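Local coordinates for protein porin (Acinetobacter baumannii AB307-0294, PDB 5DL7) that probably acts as an outer membrane porin of the OprD family, a beta-barrel channel that lets small molecules such as vanillate and perhaps antibiotics across the outer membrane, at residues Y43-D48 against A85-S91; R47-G52 against A76-M81; A139-Q144 against R170-S174; F307-Y312 against E365-E369. All blocks are in the same frame, centred on the assembly; numbering follows the deposited sequence.

Interaction 1 (Y43-D48 against A85-S91); sequences YTAARD and ADDYARS. With CA (calcium ion), chain D.
Arg-47 lies across the ring of Tyr-88 where the start of strand 46-58 of the porin beta-barrel meets the loop after strand 66-79. With Arg-47 CG anti to the backbone N (chi1 -171°) and chi2 extended, Arg-47 CD lies 4.0 Å from the centroid of the Tyr-88 ring, over its centre. The bend at chi3 (-68°) then turns NE and the guanidinium over the same face, on the CE1 and CZ side, as an off-centre cation-pi partner. Its NE is held by a salt bridge to Asp-33. Ala-45 O sits at the edge of the same Tyr-88 ring, in its plane. The backbones join in a single bridge: Ala-89 N gives a hydrogen bond to Ala-45 O (2.8 Å), and Arg-47 N gives one to Ala-89 O (3.1 Å). Ala-89 N also lies over one face of the Tyr-43 ring, near its rim, and Ala-89 CB touches Tyr-43 CD2 at 3.7 Å. Thr-44 binds calcium through both its O and OG1, with Asp-35, Tyr-36 and Asp-39 completing the protein ligands. Thr-44 N also reaches Asp-87 O through one water. The buried Asp-48 carboxylate is shared: OD1 pairs with Arg-102, and OD2 takes the Ser-91 OG hydrogen bond on its anti lone pair, at 2.6 Å.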
loop_
_atom_site.group_PDB
_atom_site.type_symbol
_atom_site.label_atom_id
_atom_site.label_comp_id
_atom_site.label_asym_id
_atom_site.label_seq_id
_atom_site.Cartn_x
_atom_site.Cartn_y
_atom_site.Cartn_z
ATOM N N TYR A 43 24.636 0.590 -9.361
ATOM C CA TYR A 43 23.815 -0.590 -9.150
ATOM C C TYR A 43 23.185 -1.012 -10.461
ATOM O O TYR A 43 22.800 -0.134 -11.261
ATOM C CB TYR A 43 22.663 -0.289 -8.135
ATOM C CG TYR A 43 23.204 -0.066 -6.735
ATOM C CD1 TYR A 43 24.035 -1.005 -6.171
ATOM C CD2 TYR A 43 22.946 1.110 -6.034
ATOM C CE1 TYR A 43 24.631 -0.779 -4.945
ATOM C CE2 TYR A 43 23.527 1.365 -4.788
ATOM C CZ TYR A 43 24.361 0.395 -4.265
ATOM O OH TYR A 43 25.016 0.589 -3.078
ATOM N N THR A 44 23.138 -2.336 -10.691
ATOM C CA THR A 44 22.444 -2.874 -11.855
ATOM C C THR A 44 20.980 -3.175 -11.654
ATOM O O THR A 44 20.254 -3.312 -12.652
ATOM C CB THR A 44 23.071 -4.081 -12.410
ATOM O OG1 THR A 44 22.498 -4.239 -13.777
ATOM C CG2 THR A 44 22.959 -5.211 -11.550
ATOM N N ALA A 45 20.603 -3.260 -10.388
ATOM C CA ALA A 45 19.236 -3.671 -10.003
ATOM C C ALA A 45 19.080 -3.425 -8.511
ATOM O O ALA A 45 20.110 -3.263 -7.806
ATOM C CB ALA A 45 19.005 -5.155 -10.310
ATOM N N ALA A 46 17.823 -3.232 -8.072
ATOM C CA ALA A 46 17.436 -3.320 -6.642
ATOM C C ALA A 46 16.964 -4.748 -6.457
ATOM O O ALA A 46 16.049 -5.199 -7.219
ATOM C CB ALA A 46 16.329 -2.371 -6.278
ATOM N N ARG A 47 17.509 -5.493 -5.484
ATOM C CA ARG A 47 17.207 -6.935 -5.472
ATOM C C ARG A 47 17.394 -7.466 -4.072
ATOM O O ARG A 47 18.308 -7.031 -3.389
ATOM C CB ARG A 47 18.173 -7.726 -6.350
ATOM C CG ARG A 47 17.903 -9.183 -6.641
ATOM C CD ARG A 47 18.919 -9.794 -7.644
ATOM N NE ARG A 47 18.693 -9.199 -8.916
ATOM C CZ ARG A 47 19.422 -9.407 -10.064
ATOM N NH1 ARG A 47 20.510 -10.111 -10.004
ATOM N NH2 ARG A 47 19.126 -8.794 -11.172
ATOM N N ASP A 48 16.520 -8.401 -3.695
ATOM C CA ASP A 48 16.739 -9.157 -2.431
ATOM C C ASP A 48 15.849 -10.408 -2.511
ATOM O O ASP A 48 14.918 -10.528 -3.289
ATOM C CB ASP A 48 16.345 -8.372 -1.161
ATOM C CG ASP A 48 17.345 -7.427 -0.638
ATOM O OD1 ASP A 48 18.484 -7.792 -0.275
ATOM O OD2 ASP A 48 17.004 -6.123 -0.558
ATOM N N ALA A 85 23.644 -10.128 -1.728
ATOM C CA ALA A 85 22.627 -9.113 -1.663
ATOM C C ALA A 85 23.236 -7.708 -1.682
ATOM O O ALA A 85 22.614 -6.745 -2.134
ATOM C CB ALA A 85 21.864 -9.299 -0.330
ATOM N N ASP A 86 24.481 -7.621 -1.166
ATOM C CA ASP A 86 25.143 -6.295 -0.912
ATOM C C ASP A 86 25.568 -5.625 -2.181
ATOM O O ASP A 86 25.802 -4.415 -2.200
ATOM C CB ASP A 86 26.385 -6.473 -0.009
ATOM C CG ASP A 86 26.067 -7.202 1.296
ATOM O OD1 ASP A 86 24.889 -7.307 1.716
ATOM O OD2 ASP A 86 26.986 -7.618 1.962
ATOM N N ASP A 87 25.589 -6.340 -3.253
ATOM C CA ASP A 87 25.882 -5.653 -4.529
ATOM C C ASP A 87 24.726 -5.048 -5.301
ATOM O O ASP A 87 24.927 -4.601 -6.458
ATOM C CB ASP A 87 26.533 -6.614 -5.443
ATOM C CG ASP A 87 27.825 -7.155 -4.899
ATOM O OD1 ASP A 87 28.666 -6.320 -4.486
ATOM O OD2 ASP A 87 27.958 -8.389 -4.975
ATOM N N TYR A 88 23.539 -4.991 -4.699
ATOM C CA TYR A 88 22.375 -4.476 -5.349
ATOM C C TYR A 88 21.777 -3.352 -4.581
ATOM O O TYR A 88 21.895 -3.243 -3.357
ATOM C CB TYR A 88 21.356 -5.644 -5.515
ATOM C CG TYR A 88 21.817 -6.734 -6.378
ATOM C CD1 TYR A 88 21.954 -6.548 -7.701
ATOM C CD2 TYR A 88 22.276 -7.909 -5.868
ATOM C CE1 TYR A 88 22.440 -7.573 -8.509
ATOM C CE2 TYR A 88 22.823 -8.884 -6.593
ATOM C CZ TYR A 88 22.920 -8.728 -7.933
ATOM O OH TYR A 88 23.451 -9.731 -8.670
ATOM N N ALA A 89 20.959 -2.513 -5.264
ATOM C CA ALA A 89 20.207 -1.481 -4.598
ATOM C C ALA A 89 19.077 -2.086 -3.662
ATOM O O ALA A 89 18.774 -3.305 -3.754
ATOM C CB ALA A 89 19.641 -0.405 -5.445
ATOM N N ARG A 90 18.855 -1.343 -2.625
ATOM C CA ARG A 90 17.984 -1.747 -1.574
ATOM C C ARG A 90 16.593 -2.014 -2.187
ATOM O O ARG A 90 16.091 -1.212 -2.969
ATOM C CB ARG A 90 17.847 -0.841 -0.412
ATOM C CG ARG A 90 17.348 0.475 -0.620
ATOM C CD ARG A 90 17.550 1.264 0.685
ATOM N NE ARG A 90 16.461 1.030 1.605
ATOM C CZ ARG A 90 15.573 1.973 2.015
ATOM N NH1 ARG A 90 15.615 3.234 1.552
ATOM N NH2 ARG A 90 14.670 1.728 2.965
ATOM N N SER A 91 16.000 -3.154 -1.800
ATOM C CA SER A 91 14.591 -3.479 -2.188
ATOM C C SER A 91 13.538 -3.042 -1.252
ATOM O O SER A 91 12.325 -2.959 -1.612
ATOM C CB SER A 91 14.547 -5.012 -2.351
ATOM O OG SER A 91 14.522 -5.697 -1.110
HETATM CA CA CA D . 20.261 -3.657 -15.038
HETATM O O HOH W 1 24.482 -3.945 -9.035
HETATM O O HOH W 2 16.268 -4.359 1.213
HETATM O O HOH W 3 19.674 -4.416 -17.107
#

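Interaction 2 (R47-G52 against A76-M81); sequences RDWAQG and AGFNLM. With C8E ((hydroxyethyloxy)tri(ethyloxy)octane), chain K.
Trp-49 and Leu-80 meet at the open end of the beta hairpin of strands 46-58 and 66-79, within the barrel wall. Leu-80 CD1 sits over one face of the indole, 3.6 Å from the centroid of the five-membered ring of Trp-49, as a CH-pi contact. The opposite face carries a bound detergent molecule, (hydroxyethyloxy)tri(ethyloxy)octane, whose C17 is 3.4 Å from Trp-49 CZ2. The indole is therefore sandwiched between a leucine methyl and an ether chain. A first torsion of -173°, with CG trans to the main-chain nitrogen, places the indole against Leu-80 CD1. Trp-49 NE1 is held by Asn-29 of the neighbouring strand. Met-81 packs beside the indole stem, with CG 3.7 Å from Trp-49 CB, and its CE reaches the CD of Arg-47.

The backbone positions these side chains. Gln-51 and Phe-78 form an antiparallel hydrogen-bonded pair, with Gln-51 N to Phe-78 O at 2.9 Å and Phe-78 N to Gln-51 O at 2.8 Å. Ala-50 with Asn-79 and Gly-52 with Gly-77 are the non-hydrogen-bonded pairs on either side. Past the Ala-50 and Asn-79 pair, Leu-80 N bonds to Trp-49 O at 2.8 Å and carries the pairing past the strand end. The edge of the Phe-78 ring meets Gln-51 O, and the ring packs edge-to-face with Tyr-105.

Further out, Asn-79 makes an Asx turn. Its ND2 is held by Asp-104, a calcium ligand, and by Gly-82 O. Its OD1 accepts from Met-81 N at 2.9 Å, with the donor 55° above the amide carbonyl plane.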
loop_
_atom_site.group_PDB
_atom_site.type_symbol
_atom_site.label_atom_id
_atom_site.label_comp_id
_atom_site.label_asym_id
_atom_site.label_seq_id
_atom_site.Cartn_x
_atom_site.Cartn_y
_atom_site.Cartn_z
ATOM N N ARG A 47 17.509 -5.493 -5.484
ATOM C CA ARG A 47 17.207 -6.935 -5.472
ATOM C C ARG A 47 17.394 -7.466 -4.072
ATOM O O ARG A 47 18.308 -7.031 -3.389
ATOM C CB ARG A 47 18.173 -7.726 -6.350
ATOM C CG ARG A 47 17.903 -9.183 -6.641
ATOM C CD ARG A 47 18.919 -9.794 -7.644
ATOM N NE ARG A 47 18.693 -9.199 -8.916
ATOM C CZ ARG A 47 19.422 -9.407 -10.064
ATOM N NH1 ARG A 47 20.510 -10.111 -10.004
ATOM N NH2 ARG A 47 19.126 -8.794 -11.172
ATOM N N ASP A 48 16.520 -8.401 -3.695
ATOM C CA ASP A 48 16.739 -9.157 -2.431
ATOM C C ASP A 48 15.849 -10.408 -2.511
ATOM O O ASP A 48 14.918 -10.528 -3.289
ATOM C CB ASP A 48 16.345 -8.372 -1.161
ATOM C CG ASP A 48 17.345 -7.427 -0.638
ATOM O OD1 ASP A 48 18.484 -7.792 -0.275
ATOM O OD2 ASP A 48 17.004 -6.123 -0.558
ATOM N N TRP A 49 16.226 -11.387 -1.671
ATOM C CA TRP A 49 15.459 -12.586 -1.566
ATOM C C TRP A 49 15.388 -12.879 -0.042
ATOM O O TRP A 49 16.417 -13.000 0.653
ATOM C CB TRP A 49 16.080 -13.721 -2.259
ATOM C CG TRP A 49 15.246 -14.965 -2.315
ATOM C CD1 TRP A 49 13.871 -15.095 -2.120
ATOM C CD2 TRP A 49 15.741 -16.298 -2.490
ATOM N NE1 TRP A 49 13.500 -16.393 -2.224
ATOM C CE2 TRP A 49 14.625 -17.164 -2.376
ATOM C CE3 TRP A 49 17.034 -16.848 -2.648
ATOM C CZ2 TRP A 49 14.731 -18.555 -2.542
ATOM C CZ3 TRP A 49 17.178 -18.201 -2.687
ATOM C CH2 TRP A 49 16.036 -19.068 -2.622
ATOM N N ALA A 50 14.149 -12.870 0.476
ATOM C CA ALA A 50 13.949 -12.971 1.910
ATOM C C ALA A 50 12.806 -13.845 2.303
ATOM O O ALA A 50 11.903 -14.151 1.545
ATOM C CB ALA A 50 13.667 -11.570 2.539
ATOM N N GLN A 51 12.904 -14.361 3.558
ATOM C CA GLN A 51 11.811 -15.149 4.121
ATOM C C GLN A 51 11.363 -14.615 5.435
ATOM O O GLN A 51 12.204 -14.164 6.249
ATOM C CB GLN A 51 12.397 -16.607 4.353
ATOM C CG GLN A 51 11.380 -17.526 4.966
ATOM C CD GLN A 51 11.342 -18.680 4.077
ATOM O OE1 GLN A 51 12.412 -19.327 3.795
ATOM N NE2 GLN A 51 10.207 -18.864 3.498
ATOM N N GLY A 52 10.086 -14.700 5.726
ATOM C CA GLY A 52 9.557 -14.111 6.919
ATOM C C GLY A 52 8.448 -14.917 7.578
ATOM O O GLY A 52 7.806 -15.736 6.959
ATOM N N ALA A 76 9.595 -12.004 12.107
ATOM C CA ALA A 76 10.992 -12.425 12.053
ATOM C C ALA A 76 11.329 -12.626 10.569
ATOM O O ALA A 76 10.704 -13.472 9.951
ATOM C CB ALA A 76 11.200 -13.627 12.863
ATOM N N GLY A 77 12.369 -11.964 10.072
ATOM C CA GLY A 77 12.785 -11.977 8.690
ATOM C C GLY A 77 14.247 -12.324 8.448
ATOM O O GLY A 77 15.061 -12.050 9.322
ATOM N N PHE A 78 14.522 -13.002 7.348
ATOM C CA PHE A 78 15.835 -13.573 7.026
ATOM C C PHE A 78 16.254 -13.328 5.650
ATOM O O PHE A 78 15.444 -13.546 4.732
ATOM C CB PHE A 78 15.774 -15.121 7.170
ATOM C CG PHE A 78 15.283 -15.574 8.501
ATOM C CD1 PHE A 78 13.905 -15.541 8.833
ATOM C CD2 PHE A 78 16.181 -15.895 9.443
ATOM C CE1 PHE A 78 13.425 -15.868 10.124
ATOM C CE2 PHE A 78 15.717 -16.349 10.696
ATOM C CZ PHE A 78 14.330 -16.279 11.027
ATOM N N ASN A 79 17.549 -13.064 5.444
ATOM C CA ASN A 79 18.067 -12.827 4.143
ATOM C C ASN A 79 18.410 -14.242 3.580
ATOM O O ASN A 79 19.097 -14.998 4.202
ATOM C CB ASN A 79 19.361 -12.013 4.323
ATOM C CG ASN A 79 20.100 -11.806 3.061
ATOM O OD1 ASN A 79 19.612 -11.975 1.931
ATOM N ND2 ASN A 79 21.350 -11.458 3.226
ATOM N N LEU A 80 18.055 -14.496 2.320
ATOM C CA LEU A 80 18.373 -15.774 1.663
ATOM C C LEU A 80 19.460 -15.619 0.626
ATOM O O LEU A 80 19.935 -16.636 0.100
ATOM C CB LEU A 80 17.107 -16.349 1.030
ATOM C CG LEU A 80 15.949 -16.601 1.996
ATOM C CD1 LEU A 80 14.684 -16.914 1.209
ATOM C CD2 LEU A 80 16.340 -17.632 3.044
ATOM N N MET A 81 19.917 -14.387 0.338
ATOM C CA MET A 81 21.050 -14.259 -0.607
ATOM C C MET A 81 22.426 -14.123 -0.030
ATOM O O MET A 81 23.359 -13.892 -0.788
ATOM C CB MET A 81 20.801 -13.012 -1.492
ATOM C CG MET A 81 19.732 -13.179 -2.516
ATOM S SD MET A 81 19.473 -11.781 -3.613
ATOM C CE MET A 81 20.954 -11.614 -4.535
HETATM O O12 C8E K . 18.748 -15.106 -6.389
HETATM C C13 C8E K . 17.975 -16.228 -6.030
HETATM C C14 C8E K . 16.508 -15.964 -6.326
HETATM O O15 C8E K . 15.721 -17.154 -6.207
HETATM C C16 C8E K . 14.368 -17.050 -6.713
HETATM C C17 C8E K . 13.551 -17.797 -5.693
HETATM O O18 C8E K . 12.167 -17.941 -6.009
HETATM C C19 C8E K . 11.353 -17.823 -4.828
HETATM C C20 C8E K . 9.869 -17.602 -5.105
HETATM O O21 C8E K . 9.262 -16.711 -4.087
HETATM O O HOH W 4 18.545 -10.599 -0.246
#

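Interaction 3 (A139-Q144 against R170-S174); sequences ARLFPQ and RQRDS
Gln-171 OE1 accepts a hydrogen bond from Gln-144 NE2 at 2.9 Å, where two loops of the OprD-family barrel meet. One loop leads into strand 145-147 and packs on strands 66-79 and 105-117. The other follows strand 159-170. The donor lies in the carbonyl plane of Gln-171, on a lone pair of OE1. The two side chains run alongside each other and point the same way, their amides turned 30° apart. Gln-171 reaches this position by a bend at chi2, while Gln-144 is extended beyond CG. Gln-171 also opens a type I beta turn that closes at Ser-174.

Arg-172, within that turn, is the main packing residue of the second loop. Its guanidinium stacks on that of Arg-140, centres 4.3 Å apart and planes 27° from parallel. Arg-140 CG lies over one face of the Arg-172 group, 3.6 Å from Arg-172 CZ. Arg-172 CG sits between its backbone N and carbonyl carbon (chi1 60°), and the chain then extends straight to NE across Arg-140.

Both guanidinium groups have further partners. Arg-172 NH1 meets Glu-300 in a salt bridge and also bonds to Ser-137. Arg-140 NE is held by Ser-91 O. A water lies between Pro-143 O and Arg-170 O. Phe-142 O is 3.2 Å from Arg-172 CB. Arg-140 NH1 donates to its neighbour Ala-139 O at 3.0 Å, coming from well above the carbonyl plane.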
loop_
_atom_site.group_PDB
_atom_site.type_symbol
_atom_site.label_atom_id
_atom_site.label_comp_id
_atom_site.label_asym_id
_atom_site.label_seq_id
_atom_site.Cartn_x
_atom_site.Cartn_y
_atom_site.Cartn_z
ATOM N N ALA A 139 3.542 -3.810 1.000
ATOM C CA ALA A 139 4.150 -4.195 -0.310
ATOM C C ALA A 139 5.557 -4.752 -0.166
ATOM O O ALA A 139 6.108 -5.233 -1.150
ATOM C CB ALA A 139 4.167 -2.966 -1.134
ATOM N N ARG A 140 6.074 -4.937 1.079
ATOM C CA ARG A 140 7.361 -5.601 1.300
ATOM C C ARG A 140 7.191 -6.785 2.204
ATOM O O ARG A 140 6.118 -7.445 2.172
ATOM C CB ARG A 140 8.525 -4.586 1.548
ATOM C CG ARG A 140 8.812 -3.607 0.464
ATOM C CD ARG A 140 9.384 -4.215 -0.812
ATOM N NE ARG A 140 9.607 -3.142 -1.767
ATOM C CZ ARG A 140 8.734 -2.549 -2.545
ATOM N NH1 ARG A 140 7.443 -2.896 -2.564
ATOM N NH2 ARG A 140 9.057 -1.476 -3.268
ATOM N N LEU A 141 8.155 -7.159 3.036
ATOM C CA LEU A 141 8.065 -8.355 3.730
ATOM C C LEU A 141 7.077 -8.261 4.868
ATOM O O LEU A 141 6.409 -9.211 5.179
ATOM C CB LEU A 141 9.448 -8.786 4.225
ATOM C CG LEU A 141 9.538 -10.157 4.830
ATOM C CD1 LEU A 141 9.323 -11.222 3.707
ATOM C CD2 LEU A 141 10.912 -10.457 5.507
ATOM N N PHE A 142 7.133 -7.184 5.628
ATOM C CA PHE A 142 6.332 -6.936 6.827
ATOM C C PHE A 142 5.594 -5.654 6.671
ATOM O O PHE A 142 6.050 -4.724 6.048
ATOM C CB PHE A 142 7.315 -6.795 8.047
ATOM C CG PHE A 142 8.125 -7.982 8.281
ATOM C CD1 PHE A 142 7.557 -9.264 8.387
ATOM C CD2 PHE A 142 9.484 -7.952 8.570
ATOM C CE1 PHE A 142 8.283 -10.431 8.615
ATOM C CE2 PHE A 142 10.165 -9.126 8.789
ATOM C CZ PHE A 142 9.572 -10.360 8.872
ATOM N N PRO A 143 4.481 -5.487 7.397
ATOM C CA PRO A 143 3.697 -4.249 7.331
ATOM C C PRO A 143 4.418 -3.097 8.021
ATOM O O PRO A 143 5.043 -3.313 9.019
ATOM C CB PRO A 143 2.431 -4.595 8.193
ATOM C CG PRO A 143 2.738 -5.731 8.996
ATOM C CD PRO A 143 3.833 -6.519 8.223
ATOM N N GLN A 144 4.304 -1.926 7.471
ATOM C CA GLN A 144 4.527 -0.648 8.182
ATOM C C GLN A 144 3.605 -0.557 9.363
ATOM O O GLN A 144 2.414 -0.924 9.275
ATOM C CB GLN A 144 4.352 0.436 7.185
ATOM C CG GLN A 144 4.695 1.775 7.635
ATOM C CD GLN A 144 4.206 2.800 6.573
ATOM O OE1 GLN A 144 3.097 2.625 6.013
ATOM N NE2 GLN A 144 4.916 3.847 6.394
ATOM N N ARG A 170 7.194 2.633 12.330
ATOM C CA ARG A 170 8.283 1.705 12.134
ATOM C C ARG A 170 8.152 1.156 10.694
ATOM O O ARG A 170 7.188 0.450 10.419
ATOM C CB ARG A 170 8.157 0.595 13.156
ATOM C CG ARG A 170 9.236 -0.475 12.975
ATOM C CD ARG A 170 9.623 -1.259 14.188
ATOM N NE ARG A 170 8.519 -1.926 14.861
ATOM C CZ ARG A 170 8.635 -2.464 16.055
ATOM N NH1 ARG A 170 9.839 -2.383 16.665
ATOM N NH2 ARG A 170 7.617 -3.062 16.665
ATOM N N GLN A 171 9.074 1.521 9.893
ATOM C CA GLN A 171 9.046 1.243 8.441
ATOM C C GLN A 171 9.126 -0.289 8.259
ATOM O O GLN A 171 9.658 -1.021 9.069
ATOM C CB GLN A 171 10.045 1.941 7.655
ATOM C CG GLN A 171 10.084 3.476 7.839
ATOM C CD GLN A 171 8.773 4.168 7.238
ATOM O OE1 GLN A 171 7.758 3.533 7.017
ATOM N NE2 GLN A 171 8.776 5.544 7.304
ATOM N N ARG A 172 8.588 -0.680 7.127
ATOM C CA ARG A 172 8.554 -2.118 6.820
ATOM C C ARG A 172 9.879 -2.858 6.933
ATOM O O ARG A 172 9.956 -4.019 7.402
ATOM C CB ARG A 172 7.948 -2.276 5.333
ATOM C CG ARG A 172 8.733 -1.597 4.317
ATOM C CD ARG A 172 7.822 -1.167 3.141
ATOM N NE ARG A 172 8.532 -0.461 2.105
ATOM C CZ ARG A 172 8.019 -0.103 0.931
ATOM N NH1 ARG A 172 6.709 -0.271 0.693
ATOM N NH2 ARG A 172 8.814 0.484 0.047
ATOM N N ASP A 173 10.939 -2.206 6.496
ATOM C CA ASP A 173 12.290 -2.731 6.494
ATOM C C ASP A 173 13.185 -2.208 7.665
ATOM O O ASP A 173 14.372 -2.284 7.588
ATOM C CB ASP A 173 13.036 -2.340 5.227
ATOM C CG ASP A 173 13.028 -0.814 4.932
ATOM O OD1 ASP A 173 12.367 -0.025 5.654
ATOM O OD2 ASP A 173 13.781 -0.388 3.977
ATOM N N SER A 174 12.544 -1.944 8.785
ATOM C CA SER A 174 13.262 -1.414 9.961
ATOM C C SER A 174 12.829 -2.057 11.194
ATOM O O SER A 174 11.662 -2.438 11.425
ATOM C CB SER A 174 12.971 0.093 10.055
ATOM O OG SER A 174 13.758 0.597 11.180
HETATM O O HOH W 5 9.991 -5.350 4.552
HETATM O O HOH W 6 7.029 -2.453 10.697
#

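Interaction 4 (F307-Y312 against E365-E369); sequences FMSSDY and EDSLE
The Tyr-312 ring carries the Glu-365 carboxylate stacked over one face, planes 25° apart, with Glu-365 OE2 3.6 Å from Tyr-312 CD2. At the ring edge and in its plane, Tyr-312 OH and Ser-367 OG share a hydrogen bond of 2.6 Å. Ser-367 CB and Glu-369 OE2 approach the Phe-307 ring obliquely. A water sits at the Phe-307 edge. Phe-307 also makes a cation-pi contact with Arg-346.

These rings belong to the loop before strand 318-327, which folds against strand 363-375 of the barrel. Glu-365 OE1 receives Ser-310 OG on its syn lone pair at 2.6 Å. Ser-310 OG points opposite its own N (chi1 172°), facing the strand, and also accepts from Tyr-312 N as an ST turn. Glu-369 OE2 takes Met-308 N at 2.8 Å, almost straight at 178°. The water bridges Ser-309 N, Ser-367 OG and Glu-369 OE2.

Two buried carboxylates thus bind the loop by its N-H and hydroxyl groups. Arg-346 pairs with Glu-369 OE1 and would favour its charged form. The hydroxyls of Ser-310 and Tyr-393 both meet Glu-365 OE1, which would probably favour the charged form there too.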
loop_
_atom_site.group_PDB
_atom_site.type_symbol
_atom_site.label_atom_id
_atom_site.label_comp_id
_atom_site.label_asym_id
_atom_site.label_seq_id
_atom_site.Cartn_x
_atom_site.Cartn_y
_atom_site.Cartn_z
ATOM N N PHE A 307 0.515 0.937 -9.126
ATOM C CA PHE A 307 1.513 0.213 -10.000
ATOM C C PHE A 307 2.863 -0.053 -9.339
ATOM O O PHE A 307 3.168 0.659 -8.306
ATOM C CB PHE A 307 1.680 1.083 -11.244
ATOM C CG PHE A 307 0.643 0.751 -12.332
ATOM C CD1 PHE A 307 -0.693 1.048 -12.163
ATOM C CD2 PHE A 307 0.989 0.100 -13.469
ATOM C CE1 PHE A 307 -1.631 0.797 -13.185
ATOM C CE2 PHE A 307 0.049 -0.227 -14.473
ATOM C CZ PHE A 307 -1.274 0.110 -14.312
ATOM N N MET A 308 3.585 -1.002 -9.789
ATOM C CA MET A 308 4.756 -1.586 -9.194
ATOM C C MET A 308 5.933 -0.596 -9.164
ATOM O O MET A 308 6.677 -0.534 -8.147
ATOM C CB MET A 308 5.133 -2.886 -9.822
ATOM C CG MET A 308 4.047 -3.918 -9.523
ATOM S SD MET A 308 4.299 -5.385 -10.678
ATOM C CE MET A 308 5.918 -5.948 -10.262
ATOM N N SER A 309 6.153 0.120 -10.269
ATOM C CA SER A 309 7.497 0.655 -10.539
ATOM C C SER A 309 7.517 2.219 -10.430
ATOM O O SER A 309 8.597 2.765 -10.683
ATOM C CB SER A 309 8.018 0.257 -11.919
ATOM O OG SER A 309 8.037 -1.166 -11.983
ATOM N N SER A 310 6.378 2.861 -10.154
ATOM C CA SER A 310 6.301 4.305 -9.952
ATOM C C SER A 310 5.025 4.585 -9.205
ATOM O O SER A 310 4.066 3.802 -9.283
ATOM C CB SER A 310 6.213 5.050 -11.316
ATOM O OG SER A 310 5.949 6.487 -11.228
ATOM N N ASP A 311 4.924 5.776 -8.634
ATOM C CA ASP A 311 3.714 6.244 -7.998
ATOM C C ASP A 311 2.718 6.918 -8.906
ATOM O O ASP A 311 1.553 7.091 -8.442
ATOM C CB ASP A 311 3.996 6.996 -6.726
ATOM C CG ASP A 311 4.466 8.318 -6.866
ATOM O OD1 ASP A 311 4.525 8.967 -7.965
ATOM O OD2 ASP A 311 4.339 9.030 -5.860
ATOM N N TYR A 312 3.115 7.323 -10.101
ATOM C CA TYR A 312 2.191 7.983 -11.088
ATOM C C TYR A 312 1.473 9.181 -10.509
ATOM O O TYR A 312 0.463 9.604 -11.050
ATOM C CB TYR A 312 1.229 6.956 -11.720
ATOM C CG TYR A 312 1.856 6.088 -12.754
ATOM C CD1 TYR A 312 2.445 4.948 -12.391
ATOM C CD2 TYR A 312 1.736 6.359 -14.049
ATOM C CE1 TYR A 312 3.101 4.114 -13.327
ATOM C CE2 TYR A 312 2.318 5.583 -15.024
ATOM C CZ TYR A 312 2.986 4.456 -14.670
ATOM O OH TYR A 312 3.656 3.653 -15.589
ATOM N N GLU A 365 5.870 8.564 -18.554
ATOM C CA GLU A 365 6.233 7.203 -18.049
ATOM C C GLU A 365 5.162 6.200 -18.402
ATOM O O GLU A 365 3.994 6.614 -18.597
ATOM C CB GLU A 365 6.501 7.194 -16.523
ATOM C CG GLU A 365 5.261 7.625 -15.782
ATOM C CD GLU A 365 5.463 7.817 -14.259
ATOM O OE1 GLU A 365 6.338 7.143 -13.689
ATOM O OE2 GLU A 365 4.578 8.427 -13.530
ATOM N N ASP A 366 5.519 4.949 -18.500
ATOM C CA ASP A 366 4.497 3.913 -18.779
ATOM C C ASP A 366 4.888 2.600 -18.170
ATOM O O ASP A 366 6.071 2.330 -17.921
ATOM C CB ASP A 366 4.034 3.838 -20.204
ATOM C CG ASP A 366 5.006 3.229 -21.208
ATOM O OD1 ASP A 366 6.188 2.986 -20.890
ATOM O OD2 ASP A 366 4.582 2.971 -22.399
ATOM N N SER A 367 3.883 1.793 -17.905
ATOM C CA SER A 367 4.077 0.438 -17.327
ATOM C C SER A 367 3.142 -0.560 -17.977
ATOM O O SER A 367 1.923 -0.283 -18.031
ATOM C CB SER A 367 3.627 0.473 -15.856
ATOM O OG SER A 367 4.451 1.218 -14.990
ATOM N N LEU A 368 3.701 -1.675 -18.325
ATOM C CA LEU A 368 2.911 -2.895 -18.704
ATOM C C LEU A 368 3.162 -3.924 -17.618
ATOM O O LEU A 368 4.296 -4.314 -17.427
ATOM C CB LEU A 368 3.241 -3.442 -20.109
ATOM C CG LEU A 368 2.450 -4.704 -20.537
ATOM C CD1 LEU A 368 0.899 -4.325 -20.583
ATOM C CD2 LEU A 368 3.015 -5.057 -21.885
ATOM N N GLU A 369 2.115 -4.368 -16.959
ATOM C CA GLU A 369 2.214 -5.358 -15.912
ATOM C C GLU A 369 1.384 -6.616 -16.144
ATOM O O GLU A 369 0.356 -6.609 -16.769
ATOM C CB GLU A 369 1.727 -4.891 -14.560
ATOM C CG GLU A 369 2.449 -3.585 -14.145
ATOM C CD GLU A 369 2.137 -3.204 -12.665
ATOM O OE1 GLU A 369 1.308 -3.813 -11.978
ATOM O OE2 GLU A 369 2.790 -2.167 -12.256
HETATM O O HOH W 7 4.775 -0.563 -13.012
#

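In the fold
Interactions 1 and 2 share Arg-47 and Asp-48 on strand 46-58, and their centres are 13 Å apart. They also touch directly, Tyr-88 CE2 lying 3.9 Å from Met-81 CE. Interaction 3 joins both. Arg-90 of interaction 1 makes a salt bridge to Asp-173, and Ser-91 O is 2.7 Å from Arg-140 NE, a probable hydrogen bond. Phe-142 CZ packs 3.3 Å from Ala-76 C of interaction 2. Interaction 4 stands apart: its nearest atoms are about 6 Å from interaction 3 and about 9 Å from interaction 1. Two calcium sites lie close by. Thr-44 is a ligand of one. Asp-48 and Asn-79 have side chains about 3 Å from those of Arg-102 and Asp-104, ligands of another.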